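Local atomic coordinates of odorant binding protein, antennal (Anopheles gambiae, PDB entry 3R1P), a protein that probably binds small hydrophobic odorant molecules in the mosquito antenna and here holds a palmitic acid inside its all-helical fold. Residues A[29-40]-A[117-126]; A[63-71]-A[88-96]. All blocks are in the same frame, centred on the assembly; numbering follows the deposited sequence.

Overall arrangement
The two contacts lie on opposite sides of the chain's centre. Their centres are about 22 Å apart, their nearest atoms about 9 Å. Along the sequence contact 2 is nested inside the loop that contact 1 closes. Contact 1 joins helix 29-32 and the turns after it to the C-terminal helix 114-125 through the C35-C121 disulfide. Contact 2 joins the short helices 69-72 and 88-91 and the loops beside them. Its C91 is tied to C109 of helix 99-110 by a classical family bridge; C35-C121 is an extra one fastening the chain's C-terminal part. Palmitic acid touches helix 114-125 in contact 1, while the side chain of L69 in contact 2 is about 7 Å from it.

Contact 1: residues A[29-40]-A[117-126]; sequences EEQLRTCLDGTV and VIKFCHLLVL. With PLM (palmitic acid), chain G.
The V117 side chain lies against the backbone of G38, with CG1 3.4 Å from G38 O. I118 flanks the same glycine, with its CG1 3.5 Å from G38 N. G38 has a positive phi of 95°, and its bare backbone lets the helix come close. One turn further along the helix, C121 is joined to C35 by a disulfide. C35 SG sits between its own backbone N and carbonyl carbon (chi1 66°), which turns it toward C121 SG. L36 folds back over this bridge, and its CD2 is 3.7 Å from C121 SG. The same methyl meets H122 CD2 at the edge of the imidazole, near the ring plane, and touches L126 CD2. At the far end V125 CG1 packs beside the bent chain of E29, 3.7 Å from OE1. The E29 OE2 atom is hydrogen-bonded to H18. No hydrogen bond links the two segments, so the disulfide and apolar packing join them. From another side of the helix, F120 CB touches palmitic acid CC at 3.6 Å. The classical PBP/GOBP fold has three interlocked disulfides; C35-C121 is an additional fourth, tying the pocket-lining C-terminal helix to the segment after helix 29-32.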
loop_
_atom_site.group_PDB
_atom_site.type_symbol
_atom_site.label_atom_id
_atom_site.label_comp_id
_atom_site.label_asym_id
_atom_site.label_seq_id
_atom_site.Cartn_x
_atom_site.Cartn_y
_atom_site.Cartn_z
ATOM N N GLU A 29 -0.214 -9.528 11.690
ATOM C CA GLU A 29 -1.483 -9.756 10.997
ATOM C C GLU A 29 -2.577 -8.859 11.587
ATOM O O GLU A 29 -3.355 -8.291 10.825
ATOM C CB GLU A 29 -1.890 -11.233 11.038
ATOM C CG GLU A 29 -1.230 -12.070 9.952
ATOM C CD GLU A 29 -1.849 -12.047 8.561
ATOM O OE1 GLU A 29 -2.932 -11.446 8.386
ATOM O OE2 GLU A 29 -1.259 -12.665 7.647
ATOM N N GLU A 30 -2.566 -8.665 12.930
ATOM C CA GLU A 30 -3.501 -7.815 13.676
ATOM C C GLU A 30 -3.424 -6.373 13.200
ATOM O O GLU A 30 -4.465 -5.745 13.041
ATOM C CB GLU A 30 -3.195 -7.841 15.186
ATOM C CG GLU A 30 -3.526 -9.118 15.923
ATOM C CD GLU A 30 -4.753 -9.019 16.800
ATOM O OE1 GLU A 30 -5.059 -7.918 17.315
ATOM O OE2 GLU A 30 -5.370 -10.079 17.035
ATOM N N GLN A 31 -2.193 -5.844 12.992
ATOM C CA GLN A 31 -1.948 -4.464 12.536
ATOM C C GLN A 31 -2.499 -4.239 11.133
ATOM O O GLN A 31 -3.079 -3.191 10.873
ATOM C CB GLN A 31 -0.452 -4.119 12.587
ATOM C CG GLN A 31 0.036 -3.748 13.985
ATOM C CD GLN A 31 1.544 -3.690 14.107
ATOM O OE1 GLN A 31 2.295 -4.355 13.378
ATOM N NE2 GLN A 31 2.017 -2.922 15.080
ATOM N N LEU A 32 -2.340 -5.227 10.244
ATOM C CA LEU A 32 -2.815 -5.144 8.860
ATOM C C LEU A 32 -4.317 -5.376 8.748
ATOM O O LEU A 32 -4.982 -4.698 7.959
ATOM C CB LEU A 32 -2.058 -6.136 7.969
ATOM C CG LEU A 32 -0.540 -5.964 7.906
ATOM C CD1 LEU A 32 0.072 -7.062 7.101
ATOM C CD2 LEU A 32 -0.158 -4.595 7.346
ATOM N N ARG A 33 -4.845 -6.300 9.579
ATOM C CA ARG A 33 -6.262 -6.681 9.645
ATOM C C ARG A 33 -7.219 -5.550 9.982
ATOM O O ARG A 33 -8.435 -5.712 9.835
ATOM C CB ARG A 33 -6.463 -7.880 10.557
ATOM C CG ARG A 33 -6.289 -9.148 9.761
ATOM C CD ARG A 33 -6.766 -10.332 10.540
ATOM N NE ARG A 33 -7.143 -11.462 9.684
ATOM C CZ ARG A 33 -8.307 -12.106 9.744
ATOM N NH1 ARG A 33 -9.263 -11.693 10.571
ATOM N NH2 ARG A 33 -8.535 -13.151 8.957
ATOM N N THR A 34 -6.663 -4.375 10.369
ATOM C CA THR A 34 -7.439 -3.158 10.636
ATOM C C THR A 34 -8.103 -2.695 9.336
ATOM O O THR A 34 -9.113 -2.007 9.394
ATOM C CB THR A 34 -6.582 -2.042 11.247
ATOM O OG1 THR A 34 -5.505 -1.723 10.363
ATOM C CG2 THR A 34 -6.073 -2.375 12.634
ATOM N N CYS A 35 -7.561 -3.113 8.168
ATOM C CA CYS A 35 -8.107 -2.790 6.845
ATOM C C CYS A 35 -9.506 -3.379 6.572
ATOM O O CYS A 35 -10.183 -2.915 5.656
ATOM C CB CYS A 35 -7.115 -3.143 5.731
ATOM S SG CYS A 35 -6.765 -4.921 5.535
ATOM N N LEU A 36 -9.919 -4.437 7.322
ATOM C CA LEU A 36 -11.193 -5.143 7.124
ATOM C C LEU A 36 -12.463 -4.288 7.211
ATOM O O LEU A 36 -13.477 -4.657 6.618
ATOM C CB LEU A 36 -11.292 -6.441 7.952
ATOM C CG LEU A 36 -10.379 -7.603 7.540
ATOM C CD1 LEU A 36 -10.346 -8.681 8.619
ATOM C CD2 LEU A 36 -10.806 -8.206 6.197
ATOM N N ASP A 37 -12.388 -3.135 7.903
ATOM C CA ASP A 37 -13.489 -2.170 8.023
ATOM C C ASP A 37 -13.262 -0.928 7.119
ATOM O O ASP A 37 -14.023 0.040 7.192
ATOM C CB ASP A 37 -13.693 -1.768 9.501
ATOM C CG ASP A 37 -12.590 -0.975 10.173
ATOM O OD1 ASP A 37 -11.611 -0.625 9.494
ATOM O OD2 ASP A 37 -12.707 -0.711 11.378
ATOM N N GLY A 38 -12.222 -0.981 6.284
ATOM C CA GLY A 38 -11.875 0.096 5.360
ATOM C C GLY A 38 -10.838 1.081 5.862
ATOM O O GLY A 38 -10.517 2.040 5.155
ATOM N N THR A 39 -10.306 0.872 7.079
ATOM C CA THR A 39 -9.297 1.802 7.601
ATOM C C THR A 39 -7.909 1.499 7.030
ATOM O O THR A 39 -7.504 0.341 6.990
ATOM C CB THR A 39 -9.265 1.809 9.133
ATOM O OG1 THR A 39 -9.029 0.505 9.613
ATOM C CG2 THR A 39 -10.539 2.355 9.764
ATOM N N VAL A 40 -7.173 2.539 6.598
ATOM C CA VAL A 40 -5.807 2.336 6.110
ATOM C C VAL A 40 -4.954 2.089 7.369
ATOM O O VAL A 40 -4.998 2.919 8.280
ATOM C CB VAL A 40 -5.265 3.511 5.258
ATOM C CG1 VAL A 40 -3.807 3.262 4.846
ATOM C CG2 VAL A 40 -6.141 3.735 4.027
ATOM N N VAL A 117 -10.423 0.373 -0.159
ATOM C CA VAL A 117 -9.527 -0.177 0.866
ATOM C C VAL A 117 -9.919 -1.643 1.163
ATOM O O VAL A 117 -9.051 -2.513 1.135
ATOM C CB VAL A 117 -9.444 0.705 2.146
ATOM C CG1 VAL A 117 -8.544 0.084 3.208
ATOM C CG2 VAL A 117 -8.960 2.116 1.814
ATOM N N ILE A 118 -11.228 -1.909 1.394
ATOM C CA ILE A 118 -11.768 -3.243 1.697
ATOM C C ILE A 118 -11.434 -4.283 0.601
ATOM O O ILE A 118 -10.991 -5.385 0.922
ATOM C CB ILE A 118 -13.291 -3.179 2.053
ATOM C CG1 ILE A 118 -13.509 -2.445 3.393
ATOM C CG2 ILE A 118 -13.916 -4.578 2.119
ATOM C CD1 ILE A 118 -14.999 -2.068 3.746
ATOM N N LYS A 119 -11.630 -3.918 -0.676
ATOM C CA LYS A 119 -11.344 -4.785 -1.822
ATOM C C LYS A 119 -9.876 -5.220 -1.866
ATOM O O LYS A 119 -9.618 -6.418 -1.989
ATOM C CB LYS A 119 -11.769 -4.122 -3.133
ATOM C CG LYS A 119 -13.286 -4.182 -3.351
ATOM C CD LYS A 119 -13.711 -3.423 -4.603
ATOM C CE LYS A 119 -15.213 -3.374 -4.757
ATOM N NZ LYS A 119 -15.612 -2.722 -6.030
ATOM N N PHE A 120 -8.928 -4.264 -1.703
ATOM C CA PHE A 120 -7.492 -4.560 -1.660
ATOM C C PHE A 120 -7.155 -5.338 -0.389
ATOM O O PHE A 120 -6.324 -6.252 -0.428
ATOM C CB PHE A 120 -6.646 -3.280 -1.762
ATOM C CG PHE A 120 -6.589 -2.709 -3.153
ATOM C CD1 PHE A 120 -5.793 -3.299 -4.128
ATOM C CD2 PHE A 120 -7.316 -1.574 -3.487
ATOM C CE1 PHE A 120 -5.735 -2.770 -5.417
ATOM C CE2 PHE A 120 -7.273 -1.058 -4.779
ATOM C CZ PHE A 120 -6.479 -1.656 -5.736
ATOM N N CYS A 121 -7.840 -5.000 0.726
ATOM C CA CYS A 121 -7.678 -5.672 2.017
ATOM C C CYS A 121 -7.993 -7.162 1.865
ATOM O O CYS A 121 -7.174 -7.984 2.261
ATOM C CB CYS A 121 -8.555 -5.014 3.079
ATOM S SG CYS A 121 -8.432 -5.767 4.714
ATOM N N HIS A 122 -9.147 -7.504 1.255
ATOM C CA HIS A 122 -9.577 -8.885 1.033
ATOM C C HIS A 122 -8.618 -9.658 0.115
ATOM O O HIS A 122 -8.259 -10.794 0.420
ATOM C CB HIS A 122 -10.992 -8.926 0.438
ATOM C CG HIS A 122 -12.081 -8.503 1.382
ATOM N ND1 HIS A 122 -13.376 -8.324 0.934
ATOM C CD2 HIS A 122 -12.035 -8.212 2.705
ATOM C CE1 HIS A 122 -14.080 -7.968 1.997
ATOM N NE2 HIS A 122 -13.313 -7.877 3.084
ATOM N N LEU A 123 -8.222 -9.039 -1.011
ATOM C CA LEU A 123 -7.345 -9.641 -2.022
ATOM C C LEU A 123 -5.989 -10.063 -1.460
ATOM O O LEU A 123 -5.525 -11.172 -1.737
ATOM C CB LEU A 123 -7.156 -8.663 -3.204
ATOM C CG LEU A 123 -6.231 -9.132 -4.334
ATOM C CD1 LEU A 123 -6.855 -10.280 -5.126
ATOM C CD2 LEU A 123 -5.850 -7.987 -5.243
ATOM N N LEU A 124 -5.371 -9.180 -0.677
ATOM C CA LEU A 124 -4.042 -9.381 -0.113
ATOM C C LEU A 124 -4.081 -10.182 1.208
ATOM O O LEU A 124 -3.242 -11.091 1.361
ATOM C CB LEU A 124 -3.427 -8.010 0.226
ATOM C CG LEU A 124 -2.962 -7.164 -0.944
ATOM C CD1 LEU A 124 -2.962 -5.689 -0.583
ATOM C CD2 LEU A 124 -1.575 -7.607 -1.428
ATOM N N VAL A 125 -4.979 -9.772 2.105
ATOM C CA VAL A 125 -4.980 -10.263 3.482
ATOM C C VAL A 125 -5.787 -11.542 3.793
ATOM O O VAL A 125 -5.310 -12.317 4.606
ATOM C CB VAL A 125 -5.143 -9.057 4.458
ATOM C CG1 VAL A 125 -4.855 -9.448 5.883
ATOM C CG2 VAL A 125 -4.226 -7.881 4.035
ATOM N N LEU A 126 -6.933 -11.821 3.155
ATOM C CA LEU A 126 -7.670 -13.055 3.471
ATOM C C LEU A 126 -7.179 -14.240 2.633
ATOM O O LEU A 126 -6.454 -14.050 1.650
ATOM C CB LEU A 126 -9.195 -12.875 3.304
ATOM C CG LEU A 126 -9.849 -11.715 4.026
ATOM C CD1 LEU A 126 -11.282 -11.569 3.621
ATOM C CD2 LEU A 126 -9.691 -11.808 5.540
HETATM C C1 PLM G . -0.994 -8.689 -9.922
HETATM O O1 PLM G . -1.367 -9.546 -10.754
HETATM O O2 PLM G . 0.117 -8.118 -10.014
HETATM C C2 PLM G . -1.933 -8.345 -8.778
HETATM C C3 PLM G . -1.331 -7.333 -7.797
HETATM C C4 PLM G . -2.399 -6.596 -6.986
HETATM C C5 PLM G . -1.846 -6.085 -5.654
HETATM C C6 PLM G . -2.258 -4.642 -5.360
HETATM C C7 PLM G . -1.414 -4.029 -4.242
HETATM C C8 PLM G . -1.657 -2.528 -4.108
HETATM C C9 PLM G . -1.818 -2.094 -2.653
HETATM C CA PLM G . -2.430 -0.697 -2.563
HETATM C CB PLM G . -2.808 -0.331 -1.131
HETATM C CC PLM G . -4.170 -0.909 -0.762
HETATM C CD PLM G . -4.934 -0.013 0.211
HETATM C CE PLM G . -4.471 -0.109 1.667
HETATM C CF PLM G . -3.598 -1.323 1.983
HETATM C CG PLM G . -4.435 -2.565 2.209
#

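Contact 2: residues A[63-71]-A[88-96]; sequences ATGRILLDR and TRECSHIVT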
loop_
_atom_site.group_PDB
_atom_site.type_symbol
_atom_site.label_atom_id
_atom_site.label_comp_id
_atom_site.label_asym_id
_atom_site.label_seq_id
_atom_site.Cartn_x
_atom_site.Cartn_y
_atom_site.Cartn_z
ATOM N N ALA A 63 14.119 8.424 -8.967
ATOM C CA ALA A 63 14.543 9.823 -8.866
ATOM C C ALA A 63 13.987 10.604 -7.671
ATOM O O ALA A 63 14.741 11.356 -7.045
ATOM C CB ALA A 63 14.221 10.557 -10.161
ATOM N N THR A 64 12.680 10.453 -7.371
ATOM C CA THR A 64 12.007 11.239 -6.324
ATOM C C THR A 64 11.478 10.452 -5.121
ATOM O O THR A 64 11.310 11.039 -4.057
ATOM C CB THR A 64 10.827 12.033 -6.927
ATOM O OG1 THR A 64 9.868 11.084 -7.387
ATOM C CG2 THR A 64 11.240 12.964 -8.078
ATOM N N GLY A 65 11.118 9.188 -5.318
ATOM C CA GLY A 65 10.512 8.366 -4.273
ATOM C C GLY A 65 8.994 8.469 -4.307
ATOM O O GLY A 65 8.318 7.765 -3.550
ATOM N N ARG A 66 8.431 9.315 -5.226
ATOM C CA ARG A 66 6.974 9.447 -5.340
ATOM C C ARG A 66 6.379 8.134 -5.860
ATOM O O ARG A 66 7.098 7.320 -6.455
ATOM C CB ARG A 66 6.546 10.654 -6.197
ATOM C CG ARG A 66 6.810 10.486 -7.693
ATOM C CD ARG A 66 6.595 11.777 -8.449
ATOM N NE ARG A 66 6.773 11.564 -9.882
ATOM C CZ ARG A 66 5.797 11.236 -10.726
ATOM N NH1 ARG A 66 4.551 11.107 -10.295
ATOM N NH2 ARG A 66 6.059 11.051 -12.011
ATOM N N ILE A 67 5.083 7.909 -5.586
ATOM C CA ILE A 67 4.434 6.674 -6.007
ATOM C C ILE A 67 3.778 6.884 -7.374
ATOM O O ILE A 67 2.893 7.723 -7.521
ATOM C CB ILE A 67 3.447 6.131 -4.919
ATOM C CG1 ILE A 67 4.137 5.899 -3.510
ATOM C CG2 ILE A 67 2.691 4.888 -5.399
ATOM C CD1 ILE A 67 5.622 5.314 -3.458
ATOM N N LEU A 68 4.219 6.105 -8.363
ATOM C CA LEU A 68 3.733 6.205 -9.739
ATOM C C LEU A 68 2.364 5.535 -9.871
ATOM O O LEU A 68 2.250 4.389 -10.335
ATOM C CB LEU A 68 4.781 5.616 -10.709
ATOM C CG LEU A 68 6.204 6.179 -10.588
ATOM C CD1 LEU A 68 7.218 5.244 -11.239
ATOM C CD2 LEU A 68 6.291 7.599 -11.123
ATOM N N LEU A 69 1.321 6.249 -9.423
ATOM C CA LEU A 69 -0.049 5.765 -9.429
ATOM C C LEU A 69 -0.600 5.441 -10.818
ATOM O O LEU A 69 -1.376 4.500 -10.935
ATOM C CB LEU A 69 -0.995 6.679 -8.625
ATOM C CG LEU A 69 -0.723 6.804 -7.120
ATOM C CD1 LEU A 69 -1.562 7.887 -6.514
ATOM C CD2 LEU A 69 -0.989 5.502 -6.392
ATOM N N ASP A 70 -0.164 6.161 -11.866
ATOM C CA ASP A 70 -0.591 5.901 -13.244
ATOM C C ASP A 70 -0.085 4.531 -13.681
ATOM O O ASP A 70 -0.854 3.777 -14.288
ATOM C CB ASP A 70 -0.140 7.030 -14.194
ATOM C CG ASP A 70 -0.993 8.282 -14.092
ATOM O OD1 ASP A 70 -2.213 8.195 -14.357
ATOM O OD2 ASP A 70 -0.430 9.357 -13.819
ATOM N N ARG A 71 1.173 4.183 -13.321
ATOM C CA ARG A 71 1.747 2.865 -13.613
ATOM C C ARG A 71 0.957 1.782 -12.861
ATOM O O ARG A 71 0.525 0.819 -13.493
ATOM C CB ARG A 71 3.246 2.783 -13.275
ATOM C CG ARG A 71 4.104 3.509 -14.289
ATOM C CD ARG A 71 5.574 3.158 -14.192
ATOM N NE ARG A 71 6.364 4.075 -15.014
ATOM C CZ ARG A 71 7.691 4.181 -14.981
ATOM N NH1 ARG A 71 8.406 3.422 -14.161
ATOM N NH2 ARG A 71 8.311 5.052 -15.764
ATOM N N THR A 88 -5.397 11.226 -9.319
ATOM C CA THR A 88 -4.193 10.451 -9.617
ATOM C C THR A 88 -2.960 11.357 -9.614
ATOM O O THR A 88 -1.927 10.994 -9.048
ATOM C CB THR A 88 -4.360 9.725 -10.963
ATOM O OG1 THR A 88 -5.595 9.010 -10.971
ATOM C CG2 THR A 88 -3.235 8.760 -11.238
ATOM N N ARG A 89 -3.076 12.539 -10.228
ATOM C CA ARG A 89 -1.957 13.453 -10.302
ATOM C C ARG A 89 -1.482 14.011 -8.936
ATOM O O ARG A 89 -0.303 13.922 -8.649
ATOM C CB ARG A 89 -2.183 14.530 -11.371
ATOM C CG ARG A 89 -3.193 15.595 -10.977
ATOM C CD ARG A 89 -4.247 15.854 -12.019
ATOM N NE ARG A 89 -5.141 16.908 -11.550
ATOM C CZ ARG A 89 -6.384 17.096 -11.970
ATOM N NH1 ARG A 89 -6.907 16.304 -12.897
ATOM N NH2 ARG A 89 -7.117 18.082 -11.466
ATOM N N GLU A 90 -2.397 14.497 -8.075
ATOM C CA GLU A 90 -1.965 15.037 -6.791
ATOM C C GLU A 90 -1.360 13.990 -5.845
ATOM O O GLU A 90 -0.295 14.217 -5.259
ATOM C CB GLU A 90 -3.035 15.935 -6.132
ATOM C CG GLU A 90 -3.905 15.300 -5.067
ATOM C CD GLU A 90 -4.748 16.292 -4.289
ATOM O OE1 GLU A 90 -4.438 16.531 -3.099
ATOM O OE2 GLU A 90 -5.724 16.825 -4.866
ATOM N N CYS A 91 -2.027 12.827 -5.750
ATOM C CA CYS A 91 -1.595 11.750 -4.877
ATOM C C CYS A 91 -0.303 11.094 -5.350
ATOM O O CYS A 91 0.407 10.524 -4.529
ATOM C CB CYS A 91 -2.706 10.724 -4.698
ATOM S SG CYS A 91 -4.279 11.408 -4.110
ATOM N N SER A 92 0.020 11.196 -6.657
ATOM C CA SER A 92 1.258 10.615 -7.195
ATOM C C SER A 92 2.473 11.553 -7.049
ATOM O O SER A 92 3.549 11.224 -7.523
ATOM C CB SER A 92 1.076 10.168 -8.644
ATOM O OG SER A 92 0.744 11.259 -9.486
ATOM N N HIS A 93 2.317 12.692 -6.369
ATOM C CA HIS A 93 3.427 13.623 -6.168
ATOM C C HIS A 93 3.715 13.885 -4.685
ATOM O O HIS A 93 4.371 14.865 -4.340
ATOM C CB HIS A 93 3.219 14.918 -6.946
ATOM C CG HIS A 93 3.266 14.739 -8.428
ATOM N ND1 HIS A 93 4.424 14.958 -9.130
ATOM C CD2 HIS A 93 2.304 14.330 -9.288
ATOM C CE1 HIS A 93 4.133 14.691 -10.392
ATOM N NE2 HIS A 93 2.862 14.331 -10.536
ATOM N N ILE A 94 3.238 12.999 -3.816
ATOM C CA ILE A 94 3.471 13.093 -2.377
ATOM C C ILE A 94 4.854 12.515 -2.087
ATOM O O ILE A 94 5.128 11.364 -2.445
ATOM C CB ILE A 94 2.349 12.373 -1.572
ATOM C CG1 ILE A 94 0.972 13.090 -1.729
ATOM C CG2 ILE A 94 2.747 12.182 -0.094
ATOM C CD1 ILE A 94 -0.217 12.287 -1.248
ATOM N N VAL A 95 5.720 13.303 -1.450
ATOM C CA VAL A 95 7.059 12.853 -1.070
ATOM C C VAL A 95 7.332 13.355 0.344
ATOM O O VAL A 95 7.176 14.546 0.597
ATOM C CB VAL A 95 8.200 13.296 -2.049
ATOM C CG1 VAL A 95 9.570 12.827 -1.549
ATOM C CG2 VAL A 95 7.969 12.803 -3.473
ATOM N N THR A 96 7.751 12.459 1.245
ATOM C CA THR A 96 8.092 12.786 2.639
ATOM C C THR A 96 9.542 12.306 2.888
ATOM O O THR A 96 10.055 11.522 2.081
ATOM C CB THR A 96 7.120 12.109 3.653
ATOM O OG1 THR A 96 7.539 10.765 3.903
ATOM C CG2 THR A 96 5.643 12.176 3.255
HETATM O O HOH W 1 3.552 9.843 -4.097
#
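R66 stacks flat on the H93 ring. The guanidinium and ring planes are 6° apart and their centres 4.3 Å apart. The two side chains run side by side and point the same way. L68 CD2 lies over the opposite face of the guanidinium, toward its rim, so both faces are in contact.

One direct hydrogen bond crosses the contact, from R66 NH1 to S92 O at 2.9 Å. It is fairly straight at the proton (165°). S92 O lies in the guanidinium plane, but the donor sits well above the carbonyl plane. The R66 chain is extended from CG to NE and passes along this carbonyl, with CD 3.2 Å from S92 O. A water adds a second polar link. It accepts from I67 N and donates to C91 O and I94 O, bridging the two backbones. I67 O also meets S92 CA at 3.3 Å, a bent and at most weak CA-H...O contact. Beside these, T88 OG1 is hydrogen-bonded to Y110.

These contacts join loops next to two short helices in the all-helical PBP/GOBP fold. L68 is the N-cap residue of helix 69-72, and S92 follows the end of helix 88-91. C91 is disulfide-bonded to C109, which ties this region to helix 99-110. Before R66, the T64 OG1 atom accepts from R66 N in an ST turn and is also hydrogen-bonded to D61.

Van der Waals contacts make up the rest. Two are apolar on both sides: L69 CD1 packs on C91 CB at 3.6 Å, and V95 CG2 meets R66 CB at 3.8 Å. L69 CB also approaches the T88 methyl. That methyl, T88 CG2, lies 3.3 Å from D70 OD1. At the other end V95 CG1 lies beside T64 O.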